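Alginate lyase, family PL7 (Zobellia galactanivorans, PDB 3ZPY) probably cleaves alginate as a polysaccharide lyase, the chain here being the family PL7 catalytic domain of a longer marine bacterial protein. Local coordinates at residues I10-I21 with Y31-Y42. Numbering follows the deposited sequence.
Sequences ITANTWKINSFI and YDDITDASGISY. With NA (sodium ion), chain C.
Tyr42 lays its ring between Ile17 and the turn at Thr11 and Ala12. Ile17 CD1 sits over one face in a CH-pi contact, 3.9 Å from the centroid of the Tyr42 ring. Backbone N of Ala12 lies over the centre of the opposite face. With CG anti to the backbone N (chi1 -169°), the ring extends toward segment 10-21. Tyr42 OH donates to Trp15 O at 2.7 Å, from above the carbonyl plane. Ile10 CD1 packs against the same hydroxyl.

Buried Ile34 fills the middle of the contact. Ile34 CG2 meets CB of buried Ile17 at 3.7 Å, and Ile34 CD1 reaches Ile21 CG2. Ile34 N gives a nearly straight hydrogen bond to Ile17 O (2.9 Å, 166°). Ser19 and Tyr31 form an antiparallel hydrogen-bonded pair beside it. Ala37 CB covers one face of the Tyr31 ring, while Ile21 CG1 touches its edge.

The side of Lys16 and Asp32 is looser and faces solvent. Lys16 CD lies 3.6 Å from Asp32 OD2, but Lys16 NZ stays beyond salt-bridge range of Asp32 and Asp33. A water links Ile17 N to Asp33 OD1. Asp33 OD1 also accepts from Thr35 N, which makes an Asx turn, and from Thr35 OG1 on the same face of the carboxylate plane. Beyond it, the carbonyls of Thr35, Ala37 and Ile40 and a water bind the sodium ion. The type II turn from Ala37 to Ile40 carries two of these three carbonyls.

Strand 76-83 pairs with the other edge of strand 15-21. Tyr45 OH and Ser19 OG share a hydrogen bond, and Tyr45 packs on Ile34. Ile10 and Trp15 rest on strand 235-247 of the second sheet in this beta-jelly-roll fold.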
loop_
_atom_site.group_PDB
_atom_site.type_symbol
_atom_site.label_atom_id
_atom_site.label_comp_id
_atom_site.label_asym_id
_atom_site.label_seq_id
_atom_site.Cartn_x
_atom_site.Cartn_y
_atom_site.Cartn_z
ATOM N N ILE A 10 -15.005 -5.294 -2.980
ATOM C CA ILE A 10 -14.563 -4.029 -3.670
ATOM C C ILE A 10 -15.244 -3.975 -5.031
ATOM O O ILE A 10 -15.636 -4.983 -5.586
ATOM C CB ILE A 10 -13.007 -3.908 -3.821
ATOM C CG1 ILE A 10 -12.409 -5.118 -4.593
ATOM C CG2 ILE A 10 -12.349 -3.775 -2.397
ATOM C CD1 ILE A 10 -10.927 -4.924 -4.869
ATOM N N THR A 11 -15.363 -2.771 -5.590
ATOM C CA THR A 11 -15.983 -2.614 -6.912
ATOM C C THR A 11 -15.166 -1.481 -7.619
ATOM O O THR A 11 -14.453 -0.755 -6.916
ATOM C CB THR A 11 -17.460 -2.143 -6.791
ATOM O OG1 THR A 11 -17.433 -0.776 -6.252
ATOM C CG2 THR A 11 -18.284 -3.111 -5.904
ATOM N N ALA A 12 -15.313 -1.313 -8.926
ATOM C CA ALA A 12 -14.538 -0.286 -9.642
ATOM C C ALA A 12 -14.909 1.122 -9.096
ATOM O O ALA A 12 -14.091 2.066 -9.053
ATOM C CB ALA A 12 -14.797 -0.393 -11.139
ATOM N N ASN A 13 -16.127 1.255 -8.644
ATOM C CA ASN A 13 -16.573 2.480 -8.138
ATOM C C ASN A 13 -15.992 2.871 -6.728
ATOM O O ASN A 13 -15.962 4.057 -6.347
ATOM C CB ASN A 13 -18.049 2.649 -8.339
ATOM C CG ASN A 13 -18.378 3.313 -9.692
ATOM O OD1 ASN A 13 -19.291 4.122 -9.763
ATOM N ND2 ASN A 13 -17.550 3.038 -10.762
ATOM N N THR A 14 -15.437 1.868 -5.987
ATOM C CA THR A 14 -14.822 2.117 -4.673
ATOM C C THR A 14 -13.255 1.990 -4.628
ATOM O O THR A 14 -12.634 2.571 -3.742
ATOM C CB THR A 14 -15.474 1.258 -3.529
ATOM O OG1 THR A 14 -15.371 -0.119 -3.888
ATOM C CG2 THR A 14 -16.932 1.646 -3.345
ATOM N N TRP A 15 -12.697 1.170 -5.511
ATOM C CA TRP A 15 -11.227 0.994 -5.565
ATOM C C TRP A 15 -10.800 0.688 -6.996
ATOM O O TRP A 15 -11.445 -0.085 -7.685
ATOM C CB TRP A 15 -10.759 -0.174 -4.723
ATOM C CG TRP A 15 -11.076 -0.054 -3.250
ATOM C CD1 TRP A 15 -12.223 -0.520 -2.592
ATOM C CD2 TRP A 15 -10.243 0.574 -2.220
ATOM N NE1 TRP A 15 -12.171 -0.179 -1.278
ATOM C CE2 TRP A 15 -10.993 0.490 -0.998
ATOM C CE3 TRP A 15 -8.988 1.256 -2.225
ATOM C CZ2 TRP A 15 -10.491 0.989 0.194
ATOM C CZ3 TRP A 15 -8.501 1.749 -1.046
ATOM C CH2 TRP A 15 -9.229 1.616 0.156
ATOM N N LYS A 16 -9.717 1.340 -7.445
ATOM C CA LYS A 16 -9.074 0.991 -8.662
ATOM C C LYS A 16 -7.913 0.027 -8.332
ATOM O O LYS A 16 -7.170 0.219 -7.362
ATOM C CB LYS A 16 -8.520 2.279 -9.304
ATOM C CG LYS A 16 -7.580 2.092 -10.478
ATOM C CD LYS A 16 -7.330 3.466 -11.207
ATOM C CE LYS A 16 -8.592 4.247 -11.725
ATOM N NZ LYS A 16 -8.526 5.548 -12.569
ATOM N N ILE A 17 -7.745 -0.967 -9.209
ATOM C CA ILE A 17 -6.722 -2.014 -9.004
ATOM C C ILE A 17 -5.499 -1.721 -9.869
ATOM O O ILE A 17 -5.591 -1.761 -11.097
ATOM C CB ILE A 17 -7.289 -3.399 -9.347
ATOM C CG1 ILE A 17 -8.450 -3.716 -8.454
ATOM C CG2 ILE A 17 -6.214 -4.461 -9.094
ATOM C CD1 ILE A 17 -9.229 -4.933 -8.998
ATOM N N ASN A 18 -4.372 -1.417 -9.148
ATOM C CA ASN A 18 -3.037 -1.262 -9.795
ATOM C C ASN A 18 -2.359 -2.648 -9.867
ATOM O O ASN A 18 -2.214 -3.305 -8.851
ATOM C CB ASN A 18 -2.085 -0.346 -9.002
ATOM C CG ASN A 18 -2.646 0.998 -8.590
ATOM O OD1 ASN A 18 -3.423 1.662 -9.292
ATOM N ND2 ASN A 18 -2.183 1.436 -7.479
ATOM N N SER A 19 -2.069 -3.185 -11.070
ATOM C CA SER A 19 -1.466 -4.489 -11.186
ATOM C C SER A 19 -0.665 -4.592 -12.422
ATOM O O SER A 19 -0.425 -3.565 -13.151
ATOM C CB SER A 19 -2.543 -5.590 -11.052
ATOM O OG SER A 19 -1.963 -6.846 -10.820
ATOM N N PHE A 20 -0.154 -5.792 -12.680
ATOM C CA PHE A 20 0.704 -6.035 -13.832
ATOM C C PHE A 20 0.087 -7.123 -14.708
ATOM O O PHE A 20 -0.714 -7.935 -14.199
ATOM C CB PHE A 20 2.090 -6.578 -13.372
ATOM C CG PHE A 20 3.024 -5.504 -12.896
ATOM C CD1 PHE A 20 2.925 -5.009 -11.601
ATOM C CD2 PHE A 20 4.026 -4.979 -13.776
ATOM C CE1 PHE A 20 3.722 -3.945 -11.185
ATOM C CE2 PHE A 20 4.818 -3.921 -13.324
ATOM C CZ PHE A 20 4.712 -3.454 -12.024
ATOM N N ILE A 21 0.487 -7.147 -15.970
ATOM C CA ILE A 21 0.236 -8.294 -16.797
ATOM C C ILE A 21 1.552 -8.929 -17.222
ATOM O O ILE A 21 2.595 -8.259 -17.206
ATOM C CB ILE A 21 -0.677 -7.969 -18.003
ATOM C CG1 ILE A 21 0.021 -7.122 -19.066
ATOM C CG2 ILE A 21 -2.031 -7.428 -17.561
ATOM C CD1 ILE A 21 -0.756 -7.110 -20.385
ATOM N N TYR A 31 -0.149 -1.612 -15.154
ATOM C CA TYR A 31 -1.399 -0.883 -15.420
ATOM C C TYR A 31 -1.870 -0.205 -14.184
ATOM O O TYR A 31 -2.222 -0.864 -13.194
ATOM C CB TYR A 31 -2.536 -1.829 -15.887
ATOM C CG TYR A 31 -2.354 -2.254 -17.310
ATOM C CD1 TYR A 31 -1.462 -3.298 -17.652
ATOM C CD2 TYR A 31 -3.060 -1.608 -18.326
ATOM C CE1 TYR A 31 -1.283 -3.679 -18.989
ATOM C CE2 TYR A 31 -2.899 -1.992 -19.660
ATOM C CZ TYR A 31 -2.013 -3.027 -19.991
ATOM O OH TYR A 31 -1.824 -3.388 -21.295
ATOM N N ASP A 32 -2.006 1.109 -14.251
ATOM C CA ASP A 32 -2.607 1.850 -13.155
ATOM C C ASP A 32 -4.064 1.394 -12.925
ATOM O O ASP A 32 -4.500 1.359 -11.827
ATOM C CB ASP A 32 -2.496 3.342 -13.517
ATOM C CG ASP A 32 -3.259 4.221 -12.580
ATOM O OD1 ASP A 32 -2.703 4.499 -11.508
ATOM O OD2 ASP A 32 -4.399 4.621 -12.931
ATOM N N ASP A 33 -4.778 1.088 -14.009
ATOM C CA ASP A 33 -6.057 0.434 -13.875
ATOM C C ASP A 33 -5.988 -0.850 -14.696
ATOM O O ASP A 33 -6.035 -0.816 -15.923
ATOM C CB ASP A 33 -7.175 1.366 -14.383
ATOM C CG ASP A 33 -8.554 0.733 -14.178
ATOM O OD1 ASP A 33 -8.609 -0.516 -14.043
ATOM O OD2 ASP A 33 -9.577 1.467 -14.248
ATOM N N ILE A 34 -5.892 -1.971 -13.957
ATOM C CA ILE A 34 -5.709 -3.258 -14.604
ATOM C C ILE A 34 -6.846 -3.620 -15.583
ATOM O O ILE A 34 -6.677 -4.431 -16.490
ATOM C CB ILE A 34 -5.491 -4.368 -13.545
ATOM C CG1 ILE A 34 -4.914 -5.619 -14.235
ATOM C CG2 ILE A 34 -6.834 -4.642 -12.823
ATOM C CD1 ILE A 34 -3.505 -5.472 -14.779
ATOM N N THR A 35 -8.013 -3.051 -15.322
ATOM C CA THR A 35 -9.120 -3.360 -16.206
ATOM C C THR A 35 -8.940 -2.786 -17.616
ATOM O O THR A 35 -9.687 -3.124 -18.530
ATOM C CB THR A 35 -10.493 -2.970 -15.623
ATOM O OG1 THR A 35 -10.621 -1.556 -15.528
ATOM C CG2 THR A 35 -10.785 -3.604 -14.320
ATOM N N ASP A 36 -7.980 -1.869 -17.785
ATOM C CA ASP A 36 -7.575 -1.416 -19.121
ATOM C C ASP A 36 -6.877 -2.487 -19.953
ATOM O O ASP A 36 -6.767 -2.330 -21.174
ATOM C CB ASP A 36 -6.642 -0.202 -19.018
ATOM C CG ASP A 36 -7.354 1.035 -18.588
ATOM O OD1 ASP A 36 -8.563 1.091 -18.721
ATOM O OD2 ASP A 36 -6.700 1.990 -18.109
ATOM N N ALA A 37 -6.346 -3.517 -19.284
ATOM C CA ALA A 37 -5.663 -4.556 -20.012
ATOM C C ALA A 37 -6.600 -5.465 -20.778
ATOM O O ALA A 37 -7.733 -5.743 -20.360
ATOM C CB ALA A 37 -4.780 -5.361 -19.070
ATOM N N SER A 38 -6.126 -5.980 -21.897
ATOM C CA SER A 38 -6.936 -6.878 -22.717
ATOM C C SER A 38 -7.391 -8.080 -21.915
ATOM O O SER A 38 -6.563 -8.749 -21.299
ATOM C CB SER A 38 -6.117 -7.374 -23.902
ATOM O OG SER A 38 -5.755 -6.305 -24.741
ATOM N N GLY A 39 -8.707 -8.370 -21.939
ATOM C CA GLY A 39 -9.215 -9.604 -21.319
ATOM C C GLY A 39 -9.559 -9.537 -19.854
ATOM O O GLY A 39 -9.890 -10.583 -19.234
ATOM N N ILE A 40 -9.411 -8.351 -19.256
ATOM C CA ILE A 40 -9.542 -8.213 -17.803
ATOM C C ILE A 40 -10.822 -7.450 -17.510
ATOM O O ILE A 40 -11.098 -6.449 -18.132
ATOM C CB ILE A 40 -8.368 -7.388 -17.196
ATOM C CG1 ILE A 40 -6.989 -8.036 -17.448
ATOM C CG2 ILE A 40 -8.617 -7.179 -15.715
ATOM C CD1 ILE A 40 -6.998 -9.524 -17.313
ATOM N N SER A 41 -11.670 -8.001 -16.606
ATOM C CA SER A 41 -12.810 -7.237 -16.073
ATOM C C SER A 41 -12.766 -7.315 -14.554
ATOM O O SER A 41 -12.251 -8.254 -13.951
ATOM C CB SER A 41 -14.120 -7.709 -16.602
ATOM O OG SER A 41 -14.318 -9.045 -16.227
ATOM N N TYR A 42 -13.193 -6.231 -13.958
ATOM C CA TYR A 42 -12.938 -5.992 -12.582
ATOM C C TYR A 42 -13.386 -7.165 -11.656
ATOM O O TYR A 42 -12.568 -7.627 -10.812
ATOM C CB TYR A 42 -13.704 -4.705 -12.137
ATOM C CG TYR A 42 -13.308 -4.202 -10.764
ATOM C CD1 TYR A 42 -13.778 -4.796 -9.591
ATOM C CD2 TYR A 42 -12.413 -3.154 -10.681
ATOM C CE1 TYR A 42 -13.412 -4.282 -8.343
ATOM C CE2 TYR A 42 -12.020 -2.615 -9.445
ATOM C CZ TYR A 42 -12.488 -3.203 -8.267
ATOM O OH TYR A 42 -12.079 -2.661 -7.061
HETATM NA NA NA C . -10.334 -5.015 -20.414
HETATM O O HOH W 1 -9.455 -1.201 -11.465
HETATM O O HOH W 2 -12.173 -3.016 -21.563
#